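Long-range contacts in protein kinase domain-containing protein (Chaetomium thermophilum, PDB 6Z3U), which probably phosphorylates serine and threonine residues of proteins, among them the RNA polymerase II C-terminal heptapeptide repeats, as the cyclin-dependent kinase of the CAK complex: residues 183-192 against 286-294; 195-205 against 382-392. All blocks are in the same frame, centred on the assembly; numbering follows the deposited sequence.

Contact 1: 183-192 against 286-294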
loop_
_atom_site.group_PDB
_atom_site.type_symbol
_atom_site.label_atom_id
_atom_site.label_comp_id
_atom_site.label_asym_id
_atom_site.label_seq_id
_atom_site.Cartn_x
_atom_site.Cartn_y
_atom_site.Cartn_z
ATOM N N LEU B 183 -7.841 -7.520 -28.261
ATOM C CA LEU B 183 -8.929 -6.998 -29.078
ATOM C C LEU B 183 -8.399 -5.993 -30.093
ATOM O O LEU B 183 -8.734 -6.053 -31.282
ATOM C CB LEU B 183 -9.993 -6.351 -28.194
ATOM C CG LEU B 183 -10.831 -7.267 -27.302
ATOM C CD1 LEU B 183 -12.001 -6.484 -26.724
ATOM C CD2 LEU B 183 -11.328 -8.481 -28.055
ATOM N N ILE B 184 -7.558 -5.061 -29.637
ATOM C CA ILE B 184 -7.000 -4.050 -30.530
ATOM C C ILE B 184 -6.155 -4.701 -31.618
ATOM O O ILE B 184 -6.201 -4.294 -32.785
ATOM C CB ILE B 184 -6.187 -3.022 -29.718
ATOM C CG1 ILE B 184 -7.127 -2.202 -28.827
ATOM C CG2 ILE B 184 -5.387 -2.125 -30.653
ATOM C CD1 ILE B 184 -6.426 -1.362 -27.781
ATOM N N ARG B 185 -5.364 -5.715 -31.258
ATOM C CA ARG B 185 -4.503 -6.355 -32.247
ATOM C C ARG B 185 -5.302 -7.181 -33.248
ATOM O O ARG B 185 -4.856 -7.370 -34.385
ATOM C CB ARG B 185 -3.467 -7.245 -31.557
ATOM C CG ARG B 185 -2.386 -6.498 -30.786
ATOM C CD ARG B 185 -1.350 -7.467 -30.224
ATOM N NE ARG B 185 -0.401 -7.911 -31.242
ATOM C CZ ARG B 185 0.874 -7.529 -31.314
ATOM N NH1 ARG B 185 1.644 -7.996 -32.288
ATOM N NH2 ARG B 185 1.388 -6.697 -30.416
ATOM N N ASP B 186 -6.477 -7.677 -32.853
ATOM C CA ASP B 186 -7.272 -8.568 -33.703
ATOM C C ASP B 186 -8.026 -7.735 -34.742
ATOM O O ASP B 186 -9.248 -7.581 -34.713
ATOM C CB ASP B 186 -8.224 -9.402 -32.854
ATOM C CG ASP B 186 -8.783 -10.600 -33.602
ATOM O OD1 ASP B 186 -9.229 -11.561 -32.931
ATOM O OD2 ASP B 186 -8.733 -10.602 -34.853
ATOM N N VAL B 187 -7.256 -7.195 -35.689
ATOM C CA VAL B 187 -7.831 -6.331 -36.708
ATOM C C VAL B 187 -8.657 -7.116 -37.715
ATOM O O VAL B 187 -9.544 -6.551 -38.362
ATOM C CB VAL B 187 -6.714 -5.549 -37.427
ATOM C CG1 VAL B 187 -7.279 -4.749 -38.588
ATOM C CG2 VAL B 187 -5.993 -4.638 -36.450
ATOM N N GLU B 188 -8.399 -8.412 -37.862
ATOM C CA GLU B 188 -9.093 -9.176 -38.891
ATOM C C GLU B 188 -10.500 -9.579 -38.462
ATOM O O GLU B 188 -11.401 -9.626 -39.305
ATOM C CB GLU B 188 -8.264 -10.409 -39.259
ATOM C CG GLU B 188 -8.729 -11.153 -40.500
ATOM C CD GLU B 188 -9.749 -12.229 -40.192
ATOM O OE1 GLU B 188 -10.881 -12.151 -40.714
ATOM O OE2 GLU B 188 -9.402 -13.175 -39.454
ATOM N N ARG B 189 -10.720 -9.850 -37.176
ATOM C CA ARG B 189 -11.982 -10.412 -36.712
ATOM C C ARG B 189 -12.756 -9.530 -35.741
ATOM O O ARG B 189 -13.981 -9.649 -35.683
ATOM C CB ARG B 189 -11.728 -11.782 -36.056
ATOM C CG ARG B 189 -10.974 -12.744 -36.973
ATOM C CD ARG B 189 -10.761 -14.130 -36.364
ATOM N NE ARG B 189 -9.887 -14.103 -35.194
ATOM C CZ ARG B 189 -9.459 -15.187 -34.552
ATOM N NH1 ARG B 189 -8.665 -15.062 -33.497
ATOM N NH2 ARG B 189 -9.820 -16.396 -34.964
ATOM N N VAL B 190 -12.096 -8.662 -34.980
ATOM C CA VAL B 190 -12.756 -7.861 -33.951
ATOM C C VAL B 190 -13.074 -6.485 -34.517
ATOM O O VAL B 190 -12.174 -5.763 -34.965
ATOM C CB VAL B 190 -11.890 -7.739 -32.688
ATOM C CG1 VAL B 190 -12.464 -6.686 -31.762
ATOM C CG2 VAL B 190 -11.805 -9.068 -31.973
ATOM N N ARG B 191 -14.351 -6.105 -34.458
ATOM C CA ARG B 191 -14.832 -4.818 -34.944
ATOM C C ARG B 191 -15.390 -4.020 -33.775
ATOM O O ARG B 191 -16.287 -4.497 -33.069
ATOM C CB ARG B 191 -15.914 -5.004 -36.010
ATOM C CG ARG B 191 -15.458 -5.701 -37.279
ATOM C CD ARG B 191 -15.002 -4.700 -38.326
ATOM N NE ARG B 191 -13.676 -4.173 -38.030
ATOM C CZ ARG B 191 -12.545 -4.836 -38.251
ATOM N NH1 ARG B 191 -11.385 -4.274 -37.953
ATOM N NH2 ARG B 191 -12.573 -6.059 -38.767
ATOM N N TYR B 192 -14.879 -2.804 -33.579
ATOM C CA TYR B 192 -15.397 -1.916 -32.547
ATOM C C TYR B 192 -15.390 -0.483 -33.059
ATOM O O TYR B 192 -14.595 -0.122 -33.931
ATOM C CB TYR B 192 -14.597 -2.026 -31.236
ATOM C CG TYR B 192 -13.197 -1.454 -31.262
ATOM C CD1 TYR B 192 -12.976 -0.093 -31.093
ATOM C CD2 TYR B 192 -12.092 -2.281 -31.418
ATOM C CE1 TYR B 192 -11.698 0.429 -31.100
ATOM C CE2 TYR B 192 -10.812 -1.768 -31.429
ATOM C CZ TYR B 192 -10.621 -0.412 -31.269
ATOM O OH TYR B 192 -9.348 0.104 -31.276
ATOM N N PHE B 286 -5.898 5.768 -24.888
ATOM C CA PHE B 286 -6.970 6.390 -25.657
ATOM C C PHE B 286 -6.565 6.525 -27.119
ATOM O O PHE B 286 -7.302 6.113 -28.022
ATOM C CB PHE B 286 -7.302 7.756 -25.055
ATOM C CG PHE B 286 -8.589 8.362 -25.552
ATOM C CD1 PHE B 286 -9.414 7.686 -26.433
ATOM C CD2 PHE B 286 -8.959 9.631 -25.138
ATOM C CE1 PHE B 286 -10.587 8.261 -26.884
ATOM C CE2 PHE B 286 -10.131 10.210 -25.585
ATOM C CZ PHE B 286 -10.944 9.524 -26.461
ATOM N N ALA B 287 -5.380 7.082 -27.368
ATOM C CA ALA B 287 -4.924 7.259 -28.742
ATOM C C ALA B 287 -4.748 5.919 -29.437
ATOM O O ALA B 287 -5.094 5.774 -30.615
ATOM C CB ALA B 287 -3.616 8.049 -28.767
ATOM N N GLU B 288 -4.196 4.930 -28.732
ATOM C CA GLU B 288 -4.003 3.615 -29.335
ATOM C C GLU B 288 -5.328 2.965 -29.709
ATOM O O GLU B 288 -5.401 2.232 -30.703
ATOM C CB GLU B 288 -3.227 2.710 -28.382
ATOM C CG GLU B 288 -3.008 1.312 -28.915
ATOM C CD GLU B 288 -1.914 0.588 -28.166
ATOM O OE1 GLU B 288 -1.756 -0.635 -28.377
ATOM O OE2 GLU B 288 -1.210 1.245 -27.366
ATOM N N LEU B 289 -6.381 3.204 -28.924
ATOM C CA LEU B 289 -7.688 2.647 -29.260
ATOM C C LEU B 289 -8.216 3.233 -30.562
ATOM O O LEU B 289 -8.829 2.524 -31.367
ATOM C CB LEU B 289 -8.673 2.900 -28.122
ATOM C CG LEU B 289 -8.599 1.906 -26.964
ATOM C CD1 LEU B 289 -9.266 2.479 -25.725
ATOM C CD2 LEU B 289 -9.245 0.589 -27.361
ATOM N N ILE B 290 -7.975 4.526 -30.792
ATOM C CA ILE B 290 -8.564 5.199 -31.945
ATOM C C ILE B 290 -7.907 4.731 -33.238
ATOM O O ILE B 290 -8.590 4.494 -34.241
ATOM C CB ILE B 290 -8.459 6.726 -31.778
ATOM C CG1 ILE B 290 -9.345 7.192 -30.618
ATOM C CG2 ILE B 290 -8.851 7.420 -33.071
ATOM C CD1 ILE B 290 -9.109 8.622 -30.195
ATOM N N ILE B 291 -6.578 4.603 -33.247
ATOM C CA ILE B 291 -5.862 4.182 -34.444
ATOM C C ILE B 291 -5.517 2.697 -34.435
ATOM O O ILE B 291 -4.904 2.207 -35.393
ATOM C CB ILE B 291 -4.583 5.019 -34.646
ATOM C CG1 ILE B 291 -3.604 4.822 -33.488
ATOM C CG2 ILE B 291 -4.936 6.489 -34.765
ATOM C CD1 ILE B 291 -2.195 5.289 -33.803
ATOM N N ARG B 292 -5.880 1.966 -33.377
ATOM C CA ARG B 292 -5.622 0.525 -33.287
ATOM C C ARG B 292 -4.150 0.202 -33.527
ATOM O O ARG B 292 -3.807 -0.829 -34.112
ATOM C CB ARG B 292 -6.513 -0.266 -34.249
ATOM C CG ARG B 292 -7.909 -0.499 -33.706
ATOM C CD ARG B 292 -8.713 -1.464 -34.561
ATOM N NE ARG B 292 -8.683 -2.828 -34.040
ATOM C CZ ARG B 292 -9.604 -3.753 -34.300
ATOM N NH1 ARG B 292 -9.488 -4.964 -33.778
ATOM N NH2 ARG B 292 -10.644 -3.468 -35.074
ATOM N N SER B 293 -3.272 1.092 -33.077
ATOM C CA SER B 293 -1.841 0.838 -33.064
ATOM C C SER B 293 -1.203 1.804 -32.077
ATOM O O SER B 293 -1.761 2.873 -31.804
ATOM C CB SER B 293 -1.229 1.008 -34.462
ATOM O OG SER B 293 -0.962 2.372 -34.729
ATOM N N PRO B 294 -0.040 1.460 -31.522
ATOM C CA PRO B 294 0.599 2.361 -30.555
ATOM C C PRO B 294 0.866 3.727 -31.171
ATOM O O PRO B 294 1.324 3.839 -32.310
ATOM C CB PRO B 294 1.901 1.637 -30.191
ATOM C CG PRO B 294 1.679 0.208 -30.581
ATOM C CD PRO B 294 0.759 0.244 -31.760
#

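Contact 2: 195-205 against 382-392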
loop_
_atom_site.group_PDB
_atom_site.type_symbol
_atom_site.label_atom_id
_atom_site.label_comp_id
_atom_site.label_asym_id
_atom_site.label_seq_id
_atom_site.Cartn_x
_atom_site.Cartn_y
_atom_site.Cartn_z
ATOM N N ALA B 195 -18.434 4.366 -29.995
ATOM C CA ALA B 195 -19.225 4.159 -28.787
ATOM C C ALA B 195 -18.602 3.101 -27.890
ATOM O O ALA B 195 -18.745 3.165 -26.665
ATOM C CB ALA B 195 -20.656 3.771 -29.153
ATOM N N ASP B 196 -17.907 2.123 -28.474
ATOM C CA ASP B 196 -17.215 1.124 -27.666
ATOM C C ASP B 196 -15.966 1.710 -27.020
ATOM O O ASP B 196 -15.660 1.409 -25.861
ATOM C CB ASP B 196 -16.863 -0.084 -28.529
ATOM C CG ASP B 196 -18.087 -0.733 -29.134
ATOM O OD1 ASP B 196 -19.097 -0.865 -28.412
ATOM O OD2 ASP B 196 -18.048 -1.098 -30.329
ATOM N N ILE B 197 -15.229 2.542 -27.756
ATOM C CA ILE B 197 -14.082 3.223 -27.168
ATOM C C ILE B 197 -14.524 4.035 -25.957
ATOM O O ILE B 197 -13.872 4.018 -24.906
ATOM C CB ILE B 197 -13.388 4.103 -28.224
ATOM C CG1 ILE B 197 -12.869 3.229 -29.371
ATOM C CG2 ILE B 197 -12.254 4.907 -27.593
ATOM C CD1 ILE B 197 -12.235 4.011 -30.505
ATOM N N LYS B 198 -15.637 4.759 -26.088
ATOM C CA LYS B 198 -16.131 5.570 -24.980
ATOM C C LYS B 198 -16.495 4.703 -23.780
ATOM O O LYS B 198 -16.311 5.115 -22.628
ATOM C CB LYS B 198 -17.337 6.395 -25.433
ATOM C CG LYS B 198 -17.880 7.332 -24.366
ATOM C CD LYS B 198 -19.058 8.163 -24.864
ATOM C CE LYS B 198 -18.629 9.202 -25.887
ATOM N NZ LYS B 198 -19.757 10.089 -26.290
ATOM N N ALA B 199 -17.020 3.502 -24.026
ATOM C CA ALA B 199 -17.368 2.618 -22.920
ATOM C C ALA B 199 -16.121 2.102 -22.213
ATOM O O ALA B 199 -16.061 2.083 -20.979
ATOM C CB ALA B 199 -18.218 1.453 -23.423
ATOM N N TRP B 200 -15.115 1.679 -22.981
ATOM C CA TRP B 200 -13.871 1.205 -22.382
ATOM C C TRP B 200 -13.163 2.327 -21.636
ATOM O O TRP B 200 -12.766 2.168 -20.476
ATOM C CB TRP B 200 -12.962 0.624 -23.465
ATOM C CG TRP B 200 -13.409 -0.707 -23.990
ATOM C CD1 TRP B 200 -14.046 -1.694 -23.293
ATOM C CD2 TRP B 200 -13.264 -1.194 -25.330
ATOM N NE1 TRP B 200 -14.297 -2.767 -24.113
ATOM C CE2 TRP B 200 -13.829 -2.484 -25.369
ATOM C CE3 TRP B 200 -12.711 -0.663 -26.499
ATOM C CZ2 TRP B 200 -13.852 -3.253 -26.530
ATOM C CZ3 TRP B 200 -12.738 -1.428 -27.651
ATOM C CH2 TRP B 200 -13.303 -2.709 -27.658
ATOM N N MET B 201 -13.001 3.480 -22.288
ATOM C CA MET B 201 -12.311 4.597 -21.655
ATOM C C MET B 201 -13.005 5.018 -20.366
ATOM O O MET B 201 -12.344 5.421 -19.402
ATOM C CB MET B 201 -12.231 5.770 -22.630
ATOM C CG MET B 201 -11.235 5.571 -23.759
ATOM S SD MET B 201 -9.539 5.423 -23.174
ATOM C CE MET B 201 -9.326 7.003 -22.363
ATOM N N GLY B 202 -14.337 4.939 -20.327
ATOM C CA GLY B 202 -15.048 5.226 -19.091
ATOM C C GLY B 202 -14.642 4.297 -17.964
ATOM O O GLY B 202 -14.490 4.722 -16.816
ATOM N N MET B 203 -14.473 3.012 -18.275
ATOM C CA MET B 203 -14.022 2.054 -17.272
ATOM C C MET B 203 -12.601 2.365 -16.818
ATOM O O MET B 203 -12.327 2.453 -15.615
ATOM C CB MET B 203 -14.112 0.641 -17.847
ATOM C CG MET B 203 -15.536 0.205 -18.130
ATOM S SD MET B 203 -15.627 -1.260 -19.166
ATOM C CE MET B 203 -17.397 -1.503 -19.256
ATOM N N LEU B 204 -11.682 2.533 -17.771
ATOM C CA LEU B 204 -10.296 2.846 -17.430
ATOM C C LEU B 204 -10.206 4.122 -16.600
ATOM O O LEU B 204 -9.495 4.170 -15.591
ATOM C CB LEU B 204 -9.464 2.971 -18.706
ATOM C CG LEU B 204 -8.043 3.514 -18.546
ATOM C CD1 LEU B 204 -7.278 2.700 -17.526
ATOM C CD2 LEU B 204 -7.315 3.516 -19.881
ATOM N N THR B 205 -10.924 5.170 -17.010
ATOM C CA THR B 205 -10.839 6.436 -16.290
ATOM C C THR B 205 -11.340 6.288 -14.858
ATOM O O THR B 205 -10.755 6.855 -13.927
ATOM C CB THR B 205 -11.631 7.515 -17.030
ATOM O OG1 THR B 205 -11.151 7.625 -18.375
ATOM C CG2 THR B 205 -11.485 8.864 -16.344
ATOM N N TRP B 382 -17.242 14.705 -23.049
ATOM C CA TRP B 382 -17.214 13.608 -24.013
ATOM C C TRP B 382 -18.158 12.483 -23.606
ATOM O O TRP B 382 -18.768 11.834 -24.463
ATOM C CB TRP B 382 -15.792 13.072 -24.160
ATOM C CG TRP B 382 -15.657 12.042 -25.233
ATOM C CD1 TRP B 382 -16.193 12.091 -26.486
ATOM C CD2 TRP B 382 -14.957 10.794 -25.143
ATOM N NE1 TRP B 382 -15.860 10.957 -27.188
ATOM C CE2 TRP B 382 -15.103 10.145 -26.384
ATOM C CE3 TRP B 382 -14.219 10.167 -24.135
ATOM C CZ2 TRP B 382 -14.539 8.901 -26.644
ATOM C CZ3 TRP B 382 -13.660 8.930 -24.395
ATOM C CH2 TRP B 382 -13.825 8.310 -25.640
ATOM N N TRP B 383 -18.276 12.224 -22.302
ATOM C CA TRP B 383 -19.086 11.097 -21.854
ATOM C C TRP B 383 -20.568 11.350 -22.095
ATOM O O TRP B 383 -21.297 10.442 -22.512
ATOM C CB TRP B 383 -18.832 10.817 -20.373
ATOM C CG TRP B 383 -17.384 10.735 -20.016
ATOM C CD1 TRP B 383 -16.685 11.607 -19.238
ATOM C CD2 TRP B 383 -16.453 9.732 -20.434
ATOM N NE1 TRP B 383 -15.377 11.207 -19.139
ATOM C CE2 TRP B 383 -15.208 10.058 -19.866
ATOM C CE3 TRP B 383 -16.549 8.589 -21.233
ATOM C CZ2 TRP B 383 -14.071 9.286 -20.068
ATOM C CZ3 TRP B 383 -15.419 7.824 -21.434
ATOM C CH2 TRP B 383 -14.195 8.175 -20.853
ATOM N N ARG B 384 -21.031 12.576 -21.848
ATOM C CA ARG B 384 -22.433 12.925 -22.039
ATOM C C ARG B 384 -22.745 13.441 -23.440
ATOM O O ARG B 384 -23.907 13.749 -23.725
ATOM C CB ARG B 384 -22.866 13.962 -20.988
ATOM C CG ARG B 384 -21.921 15.145 -20.777
ATOM C CD ARG B 384 -22.079 15.713 -19.368
ATOM N NE ARG B 384 -21.000 16.631 -19.004
ATOM C CZ ARG B 384 -21.101 17.958 -18.988
ATOM N NH1 ARG B 384 -22.239 18.559 -19.314
ATOM N NH2 ARG B 384 -20.052 18.691 -18.639
ATOM N N THR B 385 -21.751 13.534 -24.318
ATOM C CA THR B 385 -21.978 13.865 -25.717
ATOM C C THR B 385 -22.288 12.595 -26.500
ATOM O O THR B 385 -21.717 11.534 -26.233
ATOM C CB THR B 385 -20.755 14.563 -26.315
ATOM O OG1 THR B 385 -20.637 15.881 -25.764
ATOM C CG2 THR B 385 -20.874 14.663 -27.824
ATOM N N ASP B 386 -23.199 12.705 -27.462
ATOM C CA ASP B 386 -23.557 11.552 -28.273
ATOM C C ASP B 386 -22.390 11.156 -29.176
ATOM O O ASP B 386 -21.594 12.006 -29.583
ATOM C CB ASP B 386 -24.786 11.853 -29.121
ATOM C CG ASP B 386 -26.060 11.905 -28.303
ATOM O OD1 ASP B 386 -26.129 11.205 -27.270
ATOM O OD2 ASP B 386 -26.989 12.646 -28.692
ATOM N N PRO B 387 -22.267 9.861 -29.514
ATOM C CA PRO B 387 -23.163 8.770 -29.119
ATOM C C PRO B 387 -22.890 8.248 -27.713
ATOM O O PRO B 387 -21.734 8.204 -27.291
ATOM C CB PRO B 387 -22.857 7.691 -30.155
ATOM C CG PRO B 387 -21.404 7.884 -30.432
ATOM C CD PRO B 387 -21.168 9.374 -30.370
ATOM N N LYS B 388 -23.942 7.838 -27.008
ATOM C CA LYS B 388 -23.769 7.307 -25.666
ATOM C C LYS B 388 -22.898 6.051 -25.712
ATOM O O LYS B 388 -22.859 5.348 -26.726
ATOM C CB LYS B 388 -25.125 7.000 -25.034
ATOM C CG LYS B 388 -25.966 8.247 -24.784
ATOM C CD LYS B 388 -27.322 7.924 -24.177
ATOM C CE LYS B 388 -28.117 9.200 -23.907
ATOM N NZ LYS B 388 -29.468 8.933 -23.331
ATOM N N PRO B 389 -22.182 5.751 -24.632
ATOM C CA PRO B 389 -21.285 4.593 -24.650
ATOM C C PRO B 389 -22.045 3.282 -24.721
ATOM O O PRO B 389 -23.194 3.171 -24.289
ATOM C CB PRO B 389 -20.516 4.715 -23.329
ATOM C CG PRO B 389 -21.412 5.516 -22.443
ATOM C CD PRO B 389 -22.136 6.472 -23.348
ATOM N N THR B 390 -21.372 2.276 -25.272
ATOM C CA THR B 390 -21.972 0.964 -25.432
ATOM C C THR B 390 -22.143 0.287 -24.077
ATOM O O THR B 390 -21.323 0.447 -23.168
ATOM C CB THR B 390 -21.108 0.087 -26.337
ATOM O OG1 THR B 390 -20.848 0.776 -27.566
ATOM C CG2 THR B 390 -21.813 -1.227 -26.637
ATOM N N ARG B 391 -23.222 -0.476 -23.951
ATOM C CA ARG B 391 -23.441 -1.270 -22.751
ATOM C C ARG B 391 -22.457 -2.432 -22.718
ATOM O O ARG B 391 -22.206 -3.084 -23.735
ATOM C CB ARG B 391 -24.880 -1.780 -22.711
ATOM C CG ARG B 391 -25.296 -2.380 -21.376
ATOM C CD ARG B 391 -26.794 -2.670 -21.345
ATOM N NE ARG B 391 -27.208 -3.567 -22.422
ATOM C CZ ARG B 391 -27.459 -4.868 -22.277
ATOM N NH1 ARG B 391 -27.343 -5.454 -21.093
ATOM N NH2 ARG B 391 -27.829 -5.584 -23.329
ATOM N N LYS B 392 -21.896 -2.688 -21.534
ATOM C CA LYS B 392 -20.845 -3.694 -21.421
ATOM C C LYS B 392 -21.297 -5.048 -21.952
ATOM O O LYS B 392 -20.479 -5.813 -22.474
ATOM C CB LYS B 392 -20.395 -3.821 -19.965
ATOM C CG LYS B 392 -21.535 -3.953 -18.968
ATOM C CD LYS B 392 -21.054 -4.539 -17.650
ATOM C CE LYS B 392 -22.088 -4.368 -16.558
ATOM N NZ LYS B 392 -21.493 -4.548 -15.212
#

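Contact 1: 183-192 against 286-294
I184, in the last turn of helix 180-185, and R292, just past the end of helix 276-291, bring their backbones to 5.5 Å between CA atoms, and the chain after I184 loops round the arginine side chain. The contact lies in the C-terminal lobe of the protein kinase fold, where helix 276-291 is the central helix αF and helix 180-185 corresponds to αD. R292 leaves the helix with positive phi (53°) and sends its side chain among backbone carbonyls that line the edge of its guanidinium. NE meets I184 O at 3.1 Å, with 156° at the hydrogen. Further out, the guanidinium grips V190 O end-on with two nitrogens, NH1 at 3.0 Å and NH2 at 2.8 Å, both from the same face of that carbonyl. NH1 also makes a weak bond to L183 O. These acceptors belong to both the helix end and the returning loop, so one side chain ties the two together and has its rotation fixed. V187 CA lies over one guanidinium face and Y192 CE2 over the other, the phenol ring being tilted 43° from the guanidinium plane. Y192 OH also approaches L289 O at the ring edge, but the hydroxyl is crowded in the model and this bond is doubtful. The apolar share comes from I184, whose CD1 reaches L289 CD2 at 3.5 Å, the two side chains crossing at about a right angle; its CG2, anti to the backbone N, faces the backbone of R292. E288 OE2 is hydrogen-bonded to Y261 OH. R191 NH1 and R292 NH2 are two donors that do not bond each other; each guanidinium is turned to its own carbonyl. R191 holds V187 O with NH1 at 3.0 Å and NH2 at 3.1 Å.

Contact 2: 195-205 against 382-392
K198 reaches out from helix 194-213 across the indole of W382, at the start of a segment that turns into an extended tail carrying P387 and P389. Its CG is anti to the backbone N (chi1 -177°) and the chain bends at chi3 (-70°), which lays CE over the face of the five-membered ring, 3.7 Å from its centroid, as a CH-pi contact. NZ adds a cation-pi interaction and donates to W382 O at 2.7 Å, almost in line with the carbonyl bond, and to P387 O at 2.9 Å. A methionine in its place would probably leave these two carbonyls without their charged donor and the turn through the cis peptide before P387 less firmly held. W383 fits as a knob among K198, M201, G202 and T205, with M201 CB at its ring edge, 3.6 Å from CH2. Farther along, T390 N donates to A195 O at 3.1 Å, on the face opposite that used by A199 N, and T390 OG1 bonds to D196 OD1 from above the carboxylate plane. The site lies in the kinase C-lobe: helix 353-363 packs on both tryptophans through L359, helix 276-291 covers I197 and M201 through F286, and helix 374-378 touches T205.

Following the chain from the N terminus, helix 180-185 and its loop open contact 1, and helix 194-213 opens contact 2 directly afterwards. Contact 1 closes first, at the end of helix 276-291, across 93 residues that include the predicted catalytic base D220. Contact 2 closes only after 176 residues, where helix 381-384 and the extended tail after it return. Their segments alternate, so the two loops cross rather than nest. The contacts also touch directly: F286 packs on W382, while Y192 packs on I197 and meets W200 edge-to-face. Helix 194-213 is thereby joined to helix 276-291, the loop after helix 180-185 and the C-terminal tail.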